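Local coordinates for protein beta-1,4-mannanase (Caldicellulosiruptor saccharolyticus, PDB 1PMH) that probably degrades beta-1,4-mannan, this fragment being its family 27 carbohydrate-binding module, a jellyroll beta-sandwich that binds mannohexaose, at residues T67-V72 and K154-V159. Sequence-based numbering, arbitrary orientation. Where two conformers were deposited one is given.
Unlike the reference sequence in segment 67-72: I69 (reference Phe). With EDO (1,2-ethanediol), chain G.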
# COMPACT_ATOMS: atom_id res chain seq x y z
N THR A 67 2.36 -0.61 -9.07
CA THR A 67 1.33 -0.77 -10.07
C THR A 67 1.48 0.33 -11.11
O THR A 67 1.85 1.44 -10.79
CB THR A 67 -0.09 -0.81 -9.47
OG1 THR A 67 -1.03 -1.20 -10.48
CG2 THR A 67 -0.52 0.52 -8.91
N TRP A 68 1.18 -0.01 -12.35
CA TRP A 68 1.11 0.95 -13.41
C TRP A 68 -0.32 1.34 -13.56
O TRP A 68 -1.22 0.49 -13.71
CB TRP A 68 1.63 0.34 -14.72
CG TRP A 68 3.11 0.22 -14.73
CD1 TRP A 68 3.85 -0.92 -14.51
CD2 TRP A 68 4.05 1.24 -14.98
NE1 TRP A 68 5.19 -0.65 -14.60
CE2 TRP A 68 5.34 0.67 -14.89
CE3 TRP A 68 3.93 2.61 -15.30
CZ2 TRP A 68 6.50 1.43 -15.09
CZ3 TRP A 68 5.07 3.34 -15.51
CH2 TRP A 68 6.34 2.76 -15.37
N ILE A 69 -0.60 2.61 -13.51
CA ILE A 69 -1.94 3.06 -13.79
C ILE A 69 -2.42 2.56 -15.16
O ILE A 69 -1.71 2.63 -16.16
CB ILE A 69 -2.05 4.57 -13.60
CG1 ILE A 69 -1.39 5.06 -12.30
CG2 ILE A 69 -3.49 5.04 -13.64
CD1 ILE A 69 -1.93 4.55 -11.01
N GLY A 70 -3.60 1.94 -15.18
CA GLY A 70 -4.12 1.38 -16.42
C GLY A 70 -3.41 0.16 -16.95
O GLY A 70 -3.73 -0.31 -18.03
N GLY A 71 -2.51 -0.42 -16.17
CA GLY A 71 -1.67 -1.53 -16.55
C GLY A 71 -0.65 -1.18 -17.62
O GLY A 71 -0.02 -2.13 -18.10
N VAL A 72 -0.48 0.10 -17.98
CA VAL A 72 0.41 0.40 -19.11
C VAL A 72 1.83 0.60 -18.63
O VAL A 72 2.12 1.62 -18.00
CB VAL A 72 -0.02 1.61 -19.90
CG1 VAL A 72 0.95 1.93 -21.00
CG2 VAL A 72 -1.46 1.42 -20.43
N LYS A 154 3.33 12.57 -15.56
CA LYS A 154 4.44 11.90 -14.90
C LYS A 154 4.37 10.43 -15.20
O LYS A 154 3.33 9.87 -15.53
CB LYS A 154 4.35 12.14 -13.38
CG LYS A 154 4.60 13.60 -12.92
CD LYS A 154 6.01 14.05 -13.11
CE LYS A 154 6.22 15.38 -12.45
NZ LYS A 154 7.60 15.86 -12.63
N ARG A 155 5.50 9.76 -15.00
CA ARG A 155 5.60 8.33 -15.12
C ARG A 155 4.63 7.67 -14.15
O ARG A 155 4.66 7.94 -12.96
CB ARG A 155 7.04 7.91 -14.82
CG ARG A 155 7.39 6.50 -15.10
CD ARG A 155 8.90 6.31 -15.02
NE ARG A 155 9.34 4.95 -15.29
CZ ARG A 155 9.42 4.01 -14.38
NH1 ARG A 155 9.08 4.22 -13.12
NH2 ARG A 155 9.82 2.80 -14.75
N ALA A 156 3.78 6.78 -14.67
CA ALA A 156 2.55 6.38 -14.01
C ALA A 156 2.67 5.15 -13.13
O ALA A 156 1.78 4.30 -13.14
CB ALA A 156 1.47 6.18 -15.01
N GLN A 157 3.78 5.05 -12.39
CA GLN A 157 3.97 3.91 -11.50
C GLN A 157 3.84 4.39 -10.06
O GLN A 157 4.62 5.21 -9.59
CB GLN A 157 5.32 3.25 -11.77
CG GLN A 157 5.41 1.93 -11.02
CD GLN A 157 6.75 1.27 -11.14
OE1 GLN A 157 7.80 1.92 -11.05
NE2 GLN A 157 6.75 -0.05 -11.37
N LEU A 158 2.87 3.81 -9.37
CA LEU A 158 2.68 4.05 -7.93
C LEU A 158 3.38 2.91 -7.22
O LEU A 158 3.16 1.75 -7.57
CB LEU A 158 1.19 4.06 -7.64
CG LEU A 158 0.71 4.38 -6.26
CD1 LEU A 158 1.09 5.75 -5.79
CD2 LEU A 158 -0.79 4.17 -6.19
N VAL A 159 4.17 3.26 -6.21
CA VAL A 159 4.93 2.30 -5.44
C VAL A 159 4.58 2.44 -3.97
O VAL A 159 4.57 3.54 -3.43
CB VAL A 159 6.42 2.45 -5.67
CG1 VAL A 159 7.22 1.51 -4.78
CG2 VAL A 159 6.77 2.23 -7.15
C1 EDO G . 3.96 -3.43 -11.17
O1 EDO G . 4.73 -2.26 -11.33
C2 EDO G . 3.16 -3.86 -12.39
O2 EDO G . 2.08 -3.03 -12.75
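The indole of W68 lies against Q157 and R155 where strand 61-68 runs antiparallel to strand 153-165 in one sheet of the jellyroll. At the buried end, T67 and L158 form a hydrogen-bonded pair: T67 N to L158 O and L158 N to T67 O both measure 2.9 Å. W68 and Q157 follow as a non-hydrogen-bonded pair, with CA atoms 4.5 Å apart and both side chains on the same face. Past it, I69 N donates to A156 O at 2.9 Å, a third backbone bond between the segments.

The evidence for tight packing is the CH-pi contact: Q157 CB stands 3.6 Å from the centroid of the six-membered ring of W68, only 7° off its normal. Because Q157 continues extended, CG anti to the backbone N, its amide stacks along the indole with planes 22° apart. The guanidinium of R155 turns its face to the rim of the ring, CZ 3.5 Å from W68 CH2, at 74° to the indole. An alanine in place of W68 would probably leave Q157 CB and the guanidinium face without their aromatic neighbour, opening a gap there and leaving R155 held by its polar bonds alone.

The looser side is the turn at G70 and G71, which makes no contact with 154-159; a 1,2-ethanediol, probably from the crystallisation liquor, bridges W68 N and Q157 NE2. The amide is also held by N110 ND2 at OE1 and by A22 O at NE2. E74 pairs with R155 NE, N110 O accepts from NH1, and a bound mannose touches R155. Indole packing and polar bonds together are consistent with an arginine held in place for the sugar.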